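Local coordinates for protein glucosamine--fructose-6-phosphate aminotransferase [isomerizing] (Francisella tularensis subsp. tularensis, PDB 3TBF) that forms the isomerising half of glucosamine-6-phosphate synthase, which probably converts fructose 6-phosphate to glucosamine 6-phosphate using ammonia released from glutamine, at residues H12-E17 with A162-F167; E77-V82 with N186-Q191; A166-L171 with F340-Q345. All coordinates share one frame; numbering follows the deposited sequence.

Contact 1: residues H12-E17 with A162-F167; sequences HYMLKE and ASTKAF
E17 and K165 bring the two backbones nearest, 6.2 Å between their CA atoms, while M14 and A162 sit wider apart, CA to CA 7.5 Å. One partner is the first turn of helix 13-19, whose leading amides Y13 N and M14 N are bonded to the carboxylate of D360; the other is a loop that becomes helical at K165. Selenomethionine M14 bridges the wider gap with a fully extended chain: CG is anti to the backbone N (chi1 -173°), and the terminal CE comes to rest against two loop side chains, 3.8 Å from T164 CG2 and 4.0 Å from A162 CB. Further on, T164 OG1 lies 3.5 Å from E17 CB, buried and with no hydrogen-bonding partner in the model. K165 passes its aliphatic chain obliquely across E17, CE 3.8 Å from E17 CG. The two charges do not pair with each other. The E17 carboxylate takes the successive amides I159 N and G160 N, one per oxygen, which ties the chain just before A162 to helix 13-19, whereas K165 NZ forms a salt bridge with E20 and also bonds V157 O. The result is an N-terminal helix laid over the loop that leads into helix 165-184, the closing helix of the first SIS domain, an alpha-beta-alpha sandwich around a parallel five-stranded sheet.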
loop_
_atom_site.group_PDB
_atom_site.type_symbol
_atom_site.label_atom_id
_atom_site.label_comp_id
_atom_site.label_asym_id
_atom_site.label_seq_id
_atom_site.Cartn_x
_atom_site.Cartn_y
_atom_site.Cartn_z
ATOM N N HIS A 12 7.329 15.841 -28.077
ATOM C CA HIS A 12 6.579 14.614 -27.826
ATOM C C HIS A 12 5.249 14.995 -27.233
ATOM O O HIS A 12 5.151 16.040 -26.574
ATOM C CB HIS A 12 7.299 13.770 -26.795
ATOM C CG HIS A 12 8.608 13.247 -27.269
ATOM N ND1 HIS A 12 9.800 13.910 -27.049
ATOM C CD2 HIS A 12 8.916 12.145 -27.987
ATOM C CE1 HIS A 12 10.788 13.226 -27.598
ATOM N NE2 HIS A 12 10.277 12.151 -28.171
ATOM N N TYR A 13 4.236 14.180 -27.423
ATOM C CA TYR A 13 2.952 14.464 -26.811
ATOM C C TYR A 13 3.037 14.493 -25.299
ATOM O O TYR A 13 2.392 15.320 -24.641
ATOM C CB TYR A 13 1.883 13.453 -27.204
ATOM C CG TYR A 13 1.438 13.541 -28.617
ATOM C CD1 TYR A 13 0.393 14.381 -28.998
ATOM C CD2 TYR A 13 2.057 12.773 -29.588
ATOM C CE1 TYR A 13 -0.012 14.458 -30.344
ATOM C CE2 TYR A 13 1.678 12.838 -30.917
ATOM C CZ TYR A 13 0.645 13.657 -31.296
ATOM O OH TYR A 13 0.300 13.653 -32.636
HETATM N N MSE A 14 3.816 13.597 -24.728
HETATM C CA MSE A 14 3.924 13.572 -23.268
HETATM C C MSE A 14 4.372 14.939 -22.743
HETATM O O MSE A 14 3.893 15.385 -21.729
HETATM C CB MSE A 14 4.890 12.515 -22.766
HETATM C CG MSE A 14 4.801 12.439 -21.290
HETATM SE SE MSE A 14 5.832 11.042 -20.516
HETATM C CE MSE A 14 5.697 11.501 -18.526
ATOM N N LEU A 15 5.286 15.589 -23.440
ATOM C CA LEU A 15 5.813 16.858 -22.970
ATOM C C LEU A 15 4.781 17.953 -23.161
ATOM O O LEU A 15 4.623 18.802 -22.328
ATOM C CB LEU A 15 7.107 17.212 -23.698
ATOM C CG LEU A 15 7.874 18.399 -23.171
ATOM C CD1 LEU A 15 8.233 18.164 -21.731
ATOM C CD2 LEU A 15 9.129 18.655 -24.054
ATOM N N LYS A 16 4.038 17.890 -24.230
ATOM C CA LYS A 16 2.914 18.832 -24.390
ATOM C C LYS A 16 1.917 18.730 -23.228
ATOM O O LYS A 16 1.401 19.743 -22.753
ATOM C CB LYS A 16 2.149 18.548 -25.670
ATOM C CG LYS A 16 0.846 19.335 -25.750
ATOM C CD LYS A 16 0.143 19.098 -27.029
ATOM C CE LYS A 16 -0.850 17.971 -26.946
ATOM N NZ LYS A 16 -2.215 18.581 -26.781
ATOM N N GLU A 17 1.659 17.498 -22.780
ATOM C CA GLU A 17 0.638 17.271 -21.791
ATOM C C GLU A 17 1.103 17.731 -20.452
ATOM O O GLU A 17 0.323 18.233 -19.665
ATOM C CB GLU A 17 0.188 15.823 -21.791
ATOM C CG GLU A 17 -0.805 15.560 -22.955
ATOM C CD GLU A 17 -0.739 14.138 -23.559
ATOM O OE1 GLU A 17 -0.458 13.168 -22.812
ATOM O OE2 GLU A 17 -0.989 13.996 -24.789
ATOM N N ALA A 162 2.607 7.618 -20.094
ATOM C CA ALA A 162 2.216 7.873 -18.719
ATOM C C ALA A 162 1.170 8.955 -18.717
ATOM O O ALA A 162 1.160 9.844 -19.570
ATOM C CB ALA A 162 3.424 8.288 -17.843
ATOM N N SER A 163 0.264 8.876 -17.760
ATOM C CA SER A 163 -0.678 9.942 -17.609
ATOM C C SER A 163 -0.052 11.061 -16.727
ATOM O O SER A 163 0.659 10.809 -15.726
ATOM C CB SER A 163 -1.946 9.411 -17.009
ATOM O OG SER A 163 -1.748 9.340 -15.631
ATOM N N THR A 164 -0.313 12.296 -17.124
ATOM C CA THR A 164 0.224 13.454 -16.444
ATOM C C THR A 164 -0.931 14.349 -16.053
ATOM O O THR A 164 -1.334 14.392 -14.890
ATOM C CB THR A 164 1.245 14.208 -17.314
ATOM O OG1 THR A 164 0.650 14.555 -18.579
ATOM C CG2 THR A 164 2.513 13.357 -17.521
ATOM N N LYS A 165 -1.505 15.035 -17.026
ATOM C CA LYS A 165 -2.564 15.960 -16.702
ATOM C C LYS A 165 -3.816 15.292 -16.145
ATOM O O LYS A 165 -4.582 15.914 -15.424
ATOM C CB LYS A 165 -2.857 16.842 -17.891
ATOM C CG LYS A 165 -3.490 16.121 -19.017
ATOM C CD LYS A 165 -3.460 16.899 -20.263
ATOM C CE LYS A 165 -4.222 16.125 -21.346
ATOM N NZ LYS A 165 -4.646 17.029 -22.475
ATOM N N ALA A 166 -4.022 14.012 -16.431
ATOM C CA ALA A 166 -5.140 13.273 -15.832
ATOM C C ALA A 166 -4.940 13.108 -14.324
ATOM O O ALA A 166 -5.905 13.086 -13.588
ATOM C CB ALA A 166 -5.283 11.941 -16.460
ATOM N N PHE A 167 -3.700 12.977 -13.870
ATOM C CA PHE A 167 -3.446 12.829 -12.478
ATOM C C PHE A 167 -3.629 14.123 -11.702
ATOM O O PHE A 167 -4.297 14.137 -10.679
ATOM C CB PHE A 167 -2.040 12.314 -12.251
ATOM C CG PHE A 167 -1.665 12.214 -10.802
ATOM C CD1 PHE A 167 -2.157 11.207 -10.023
ATOM C CD2 PHE A 167 -0.804 13.116 -10.241
ATOM C CE1 PHE A 167 -1.771 11.095 -8.665
ATOM C CE2 PHE A 167 -0.407 13.027 -8.907
ATOM C CZ PHE A 167 -0.914 12.050 -8.104
#

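Contact 2: residues E77-V82 with N186-Q191; sequences EKYAKV and NSLTDQ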
loop_
_atom_site.group_PDB
_atom_site.type_symbol
_atom_site.label_atom_id
_atom_site.label_comp_id
_atom_site.label_asym_id
_atom_site.label_seq_id
_atom_site.Cartn_x
_atom_site.Cartn_y
_atom_site.Cartn_z
ATOM N N GLU A 77 -10.263 13.303 5.222
ATOM C CA GLU A 77 -10.283 13.099 6.646
ATOM C C GLU A 77 -9.965 14.361 7.426
ATOM O O GLU A 77 -10.663 14.685 8.362
ATOM C CB GLU A 77 -9.341 11.939 6.993
ATOM C CG GLU A 77 -9.895 10.616 6.438
ATOM C CD GLU A 77 -9.682 9.371 7.334
ATOM O OE1 GLU A 77 -8.907 9.462 8.341
ATOM O OE2 GLU A 77 -10.320 8.320 6.990
ATOM N N LYS A 78 -8.954 15.092 6.998
ATOM C CA LYS A 78 -8.496 16.250 7.715
ATOM C C LYS A 78 -9.436 17.447 7.602
ATOM O O LYS A 78 -9.695 18.090 8.607
ATOM C CB LYS A 78 -7.110 16.680 7.187
ATOM C CG LYS A 78 -6.594 17.983 7.769
ATOM C CD LYS A 78 -5.079 18.191 7.493
ATOM C CE LYS A 78 -4.633 19.526 8.059
ATOM N NZ LYS A 78 -3.193 19.795 7.806
ATOM N N TYR A 79 -9.900 17.764 6.383
ATOM C CA TYR A 79 -10.708 18.941 6.125
ATOM C C TYR A 79 -12.194 18.699 6.131
ATOM O O TYR A 79 -12.909 19.461 6.726
ATOM C CB TYR A 79 -10.315 19.578 4.790
ATOM C CG TYR A 79 -8.955 20.189 4.808
ATOM C CD1 TYR A 79 -8.731 21.445 5.365
ATOM C CD2 TYR A 79 -7.869 19.518 4.308
ATOM C CE1 TYR A 79 -7.441 22.025 5.402
ATOM C CE2 TYR A 79 -6.589 20.072 4.343
ATOM C CZ TYR A 79 -6.383 21.325 4.882
ATOM O OH TYR A 79 -5.122 21.840 4.873
ATOM N N ALA A 80 -12.682 17.679 5.456
ATOM C CA ALA A 80 -14.119 17.332 5.514
ATOM C C ALA A 80 -14.519 16.519 6.733
ATOM O O ALA A 80 -15.700 16.385 7.016
ATOM C CB ALA A 80 -14.531 16.607 4.290
ATOM N N LYS A 81 -13.544 15.916 7.410
ATOM C CA LYS A 81 -13.787 15.038 8.533
ATOM C C LYS A 81 -14.757 13.895 8.263
ATOM O O LYS A 81 -15.520 13.493 9.138
ATOM C CB LYS A 81 -14.270 15.842 9.719
ATOM C CG LYS A 81 -13.453 17.074 9.930
ATOM C CD LYS A 81 -12.888 17.187 11.290
ATOM C CE LYS A 81 -11.592 17.994 11.223
ATOM N NZ LYS A 81 -10.304 17.212 11.540
ATOM N N VAL A 82 -14.707 13.342 7.065
ATOM C CA VAL A 82 -15.448 12.149 6.760
ATOM C C VAL A 82 -14.450 11.003 6.649
ATOM O O VAL A 82 -13.413 11.153 6.051
ATOM C CB VAL A 82 -16.232 12.326 5.484
ATOM C CG1 VAL A 82 -17.099 11.101 5.180
ATOM C CG2 VAL A 82 -17.104 13.550 5.649
ATOM N N ASN A 186 -20.587 21.142 7.446
ATOM C CA ASN A 186 -20.142 22.131 8.431
ATOM C C ASN A 186 -18.808 21.830 9.065
ATOM O O ASN A 186 -18.544 22.283 10.144
ATOM C CB ASN A 186 -21.232 22.305 9.503
ATOM C CG ASN A 186 -22.572 22.736 8.885
ATOM O OD1 ASN A 186 -23.583 22.032 8.988
ATOM N ND2 ASN A 186 -22.552 23.877 8.182
ATOM N N SER A 187 -17.950 21.100 8.365
ATOM C CA SER A 187 -16.627 20.751 8.901
ATOM C C SER A 187 -15.692 21.957 8.850
ATOM O O SER A 187 -14.688 21.970 9.567
ATOM C CB SER A 187 -16.015 19.589 8.107
ATOM O OG SER A 187 -17.002 18.605 7.791
ATOM N N LEU A 188 -16.016 22.948 8.016
ATOM C CA LEU A 188 -15.195 24.159 7.866
ATOM C C LEU A 188 -16.034 25.453 7.872
ATOM O O LEU A 188 -17.191 25.458 7.431
ATOM C CB LEU A 188 -14.389 24.117 6.557
ATOM C CG LEU A 188 -13.283 23.053 6.429
ATOM C CD1 LEU A 188 -12.628 23.118 5.018
ATOM C CD2 LEU A 188 -12.244 23.159 7.519
ATOM N N THR A 189 -15.456 26.554 8.358
ATOM C CA THR A 189 -16.175 27.850 8.316
ATOM C C THR A 189 -16.153 28.422 6.902
ATOM O O THR A 189 -15.301 28.073 6.113
ATOM C CB THR A 189 -15.554 28.921 9.222
ATOM O OG1 THR A 189 -14.328 29.391 8.645
ATOM C CG2 THR A 189 -15.325 28.384 10.604
ATOM N N ASP A 190 -17.077 29.315 6.592
ATOM C CA ASP A 190 -17.189 29.825 5.237
ATOM C C ASP A 190 -15.869 30.536 4.890
ATOM O O ASP A 190 -15.411 30.534 3.774
ATOM C CB ASP A 190 -18.427 30.721 5.096
ATOM C CG ASP A 190 -19.774 29.923 5.091
ATOM O OD1 ASP A 190 -19.789 28.677 4.941
ATOM O OD2 ASP A 190 -20.847 30.557 5.236
ATOM N N GLN A 191 -15.212 31.067 5.895
ATOM C CA GLN A 191 -13.957 31.765 5.696
ATOM C C GLN A 191 -12.762 30.836 5.426
ATOM O O GLN A 191 -11.868 31.159 4.628
ATOM C CB GLN A 191 -13.724 32.628 6.909
ATOM C CG GLN A 191 -12.617 33.625 6.807
ATOM C CD GLN A 191 -12.644 34.650 8.016
ATOM O OE1 GLN A 191 -11.644 34.816 8.745
ATOM N NE2 GLN A 191 -13.808 35.316 8.216
HETATM O O HOH W 1 -12.008 20.619 9.703
#
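S187 presses into the end of helix 63-80 and forms the tight part of this contact. Its CB is 3.4 Å from Y79 O, and its hydroxyl donates to the carbonyl of A80, OG to O 2.7 Å. With OG beside its own backbone N (chi1 -41°), the hydroxyl reaches A80 from above the carbonyl plane, 55° out of it, so the bond is short but does not follow a lone pair. L188 settles next to it, CG 3.6 Å from Y79 O and CD1 4.2 Å from Y79 CB. Behind this, the tyrosine is held from elsewhere: its OH bonds D333, which also pairs with K78, and its ring meets Y196 edge-to-face.

The other side is looser and wetter. A water donates to S187 O at 3.0 Å and, weakly, to Y79 O. K81, the exposed residue that leaves the helix with positive phi, touches S187 CB through its CG at 4.0 Å; its bent chain then carries NZ back to a weak bond with K78 O. Nearby, E77 forms a salt bridge with R95 of the second subunit, so this helix end also borders the dimer interface.

Helix 165-184 finishes here too, in a Schellman motif with N186 as its C-prime residue. Two helix C-termini thus converge, and the chemistry is consistent with the end of helix 63-80 being closed by polar, uncharged partners: the S187 hydroxyl bonds A80 O firmly and a water reaches Y79 O only weakly, with no charged group from 186-191 taking part.

Contact 3: residues A166-L171 with F340-Q345; sequences AFTTQL and FTIPLQ
F167 and T341 meet where the closing helices of the two SIS domains pack against each other: helix 165-184 follows the last strand of the first parallel sheet, helix 335-355 the last strand of the second. In these segments the helices run antiparallel, at 169°, with axes 11.1 Å apart at closest approach. That spacing is wide, and the nearest backbone pair, T168 and T341, is still 7.7 Å apart between CA atoms, so side chains must span the gap.

On one flank the F167 ring, its CG anti to the backbone N (chi1 176°), reaches over to T341, and the methyl CG2 of T341 lies 3.7 Å from both CD2 and CE2. The ring is also packed by T64 and A68 of helix 63-80 and by I241 and E244 of helix 238-253, so it sits where several helices join. On the other flank the methyl of T168 does the touching: CG2 meets I342 CD1 at 4.1 Å, the two side chains crossing at about a right angle. T168 OG1 bonds Q21 OE1 while Q345 OE1 bonds Q21 NE2, so the amide of Q21, from helix 21-30, links the two helices indirectly.

Within 340-345 the helix is kinked at P343, whose nitrogen makes no bond to the preceding turn. T341 keeps its OG1 beside its backbone N (chi1 -64°), where it is hydrogen-bonded to P337 O; the same oxygen lies in the plane of the F167 ring, at its edge, 3.4 Å from CE2.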
loop_
_atom_site.group_PDB
_atom_site.type_symbol
_atom_site.label_atom_id
_atom_site.label_comp_id
_atom_site.label_asym_id
_atom_site.label_seq_id
_atom_site.Cartn_x
_atom_site.Cartn_y
_atom_site.Cartn_z
ATOM N N ALA A 166 -4.022 14.012 -16.431
ATOM C CA ALA A 166 -5.140 13.273 -15.832
ATOM C C ALA A 166 -4.940 13.108 -14.324
ATOM O O ALA A 166 -5.905 13.086 -13.588
ATOM C CB ALA A 166 -5.283 11.941 -16.460
ATOM N N PHE A 167 -3.700 12.977 -13.870
ATOM C CA PHE A 167 -3.446 12.829 -12.478
ATOM C C PHE A 167 -3.629 14.123 -11.702
ATOM O O PHE A 167 -4.297 14.137 -10.679
ATOM C CB PHE A 167 -2.040 12.314 -12.251
ATOM C CG PHE A 167 -1.665 12.214 -10.802
ATOM C CD1 PHE A 167 -2.157 11.207 -10.023
ATOM C CD2 PHE A 167 -0.804 13.116 -10.241
ATOM C CE1 PHE A 167 -1.771 11.095 -8.665
ATOM C CE2 PHE A 167 -0.407 13.027 -8.907
ATOM C CZ PHE A 167 -0.914 12.050 -8.104
ATOM N N THR A 168 -3.046 15.212 -12.193
ATOM C CA THR A 168 -3.165 16.474 -11.515
ATOM C C THR A 168 -4.590 17.005 -11.498
ATOM O O THR A 168 -5.010 17.502 -10.470
ATOM C CB THR A 168 -2.184 17.493 -12.062
ATOM O OG1 THR A 168 -2.292 17.555 -13.490
ATOM C CG2 THR A 168 -0.761 17.130 -11.614
ATOM N N THR A 169 -5.329 16.844 -12.598
ATOM C CA THR A 169 -6.725 17.210 -12.614
ATOM C C THR A 169 -7.594 16.320 -11.758
ATOM O O THR A 169 -8.619 16.783 -11.202
ATOM C CB THR A 169 -7.319 17.270 -14.044
ATOM O OG1 THR A 169 -7.274 15.986 -14.657
ATOM C CG2 THR A 169 -6.567 18.271 -14.905
ATOM N N GLN A 170 -7.217 15.044 -11.598
ATOM C CA GLN A 170 -7.953 14.213 -10.631
ATOM C C GLN A 170 -7.717 14.695 -9.222
ATOM O O GLN A 170 -8.657 14.814 -8.448
ATOM C CB GLN A 170 -7.638 12.750 -10.775
ATOM C CG GLN A 170 -8.232 12.141 -12.039
ATOM C CD GLN A 170 -7.551 10.831 -12.404
ATOM O OE1 GLN A 170 -6.687 10.358 -11.678
ATOM N NE2 GLN A 170 -7.973 10.220 -13.501
ATOM N N LEU A 171 -6.487 15.041 -8.895
ATOM C CA LEU A 171 -6.204 15.669 -7.608
ATOM C C LEU A 171 -7.025 16.936 -7.405
ATOM O O LEU A 171 -7.661 17.121 -6.403
ATOM C CB LEU A 171 -4.734 16.017 -7.513
ATOM C CG LEU A 171 -3.679 15.114 -6.805
ATOM C CD1 LEU A 171 -4.166 13.795 -6.293
ATOM C CD2 LEU A 171 -2.462 14.938 -7.667
ATOM N N PHE A 340 4.326 19.458 -6.591
ATOM C CA PHE A 340 5.509 18.640 -6.480
ATOM C C PHE A 340 5.444 17.500 -7.469
ATOM O O PHE A 340 6.488 16.889 -7.700
ATOM C CB PHE A 340 5.651 18.110 -5.087
ATOM C CG PHE A 340 6.344 19.029 -4.178
ATOM C CD1 PHE A 340 7.655 19.408 -4.447
ATOM C CD2 PHE A 340 5.739 19.474 -3.028
ATOM C CE1 PHE A 340 8.332 20.241 -3.595
ATOM C CE2 PHE A 340 6.401 20.303 -2.187
ATOM C CZ PHE A 340 7.705 20.707 -2.467
ATOM N N THR A 341 4.251 17.180 -8.005
ATOM C CA THR A 341 4.123 16.151 -9.033
ATOM C C THR A 341 4.851 16.505 -10.318
ATOM O O THR A 341 5.443 15.639 -10.959
ATOM C CB THR A 341 2.642 15.819 -9.378
ATOM O OG1 THR A 341 2.015 15.272 -8.231
ATOM C CG2 THR A 341 2.520 14.741 -10.400
ATOM N N ILE A 342 4.860 17.794 -10.670
ATOM C CA ILE A 342 5.371 18.221 -11.939
ATOM C C ILE A 342 6.858 17.848 -12.174
ATOM O O ILE A 342 7.196 17.325 -13.217
ATOM C CB ILE A 342 5.164 19.716 -12.114
ATOM C CG1 ILE A 342 3.681 20.157 -11.930
ATOM C CG2 ILE A 342 5.670 20.163 -13.447
ATOM C CD1 ILE A 342 2.569 19.382 -12.643
ATOM N N PRO A 343 7.742 18.146 -11.222
ATOM C CA PRO A 343 9.120 17.810 -11.362
ATOM C C PRO A 343 9.312 16.328 -11.550
ATOM O O PRO A 343 10.242 15.908 -12.237
ATOM C CB PRO A 343 9.741 18.212 -9.986
ATOM C CG PRO A 343 8.779 19.070 -9.289
ATOM C CD PRO A 343 7.508 19.066 -10.073
ATOM N N LEU A 344 8.471 15.529 -10.896
ATOM C CA LEU A 344 8.616 14.122 -10.959
ATOM C C LEU A 344 8.183 13.673 -12.348
ATOM O O LEU A 344 8.742 12.734 -12.917
ATOM C CB LEU A 344 7.805 13.490 -9.847
ATOM C CG LEU A 344 8.124 13.929 -8.402
ATOM C CD1 LEU A 344 7.358 13.070 -7.359
ATOM C CD2 LEU A 344 9.629 13.851 -8.135
ATOM N N GLN A 345 7.216 14.352 -12.947
ATOM C CA GLN A 345 6.808 13.960 -14.307
ATOM C C GLN A 345 7.923 14.319 -15.245
ATOM O O GLN A 345 8.218 13.555 -16.144
ATOM C CB GLN A 345 5.550 14.653 -14.775
ATOM C CG GLN A 345 4.393 14.483 -13.886
ATOM C CD GLN A 345 3.275 15.446 -14.194
ATOM O OE1 GLN A 345 3.496 16.622 -14.532
ATOM N NE2 GLN A 345 2.048 14.941 -14.111
#

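From the N terminus, contact 1 opens at 12-17 and closes at 162-167, after the whole first parallel sheet has been laid down. Contact 2 starts inside that loop, at 77-82, and closes beyond it at 186-191, so the two cross. Contact 3 begins where contact 1 ends, sharing A166 and F167, and closes at 340-345 after the second sheet; it crosses contact 2 as well, and none nests in another. Contacts 1 and 3 adjoin, centres about 9 Å apart, with T164 CA against Q345 NE2, and join the N-terminal helix and both SIS domains. Contact 2, its centre about 32 Å from that of contact 1, ties the C-terminal end of helix 63-80 to the turn between helices 165-184 and 190-201.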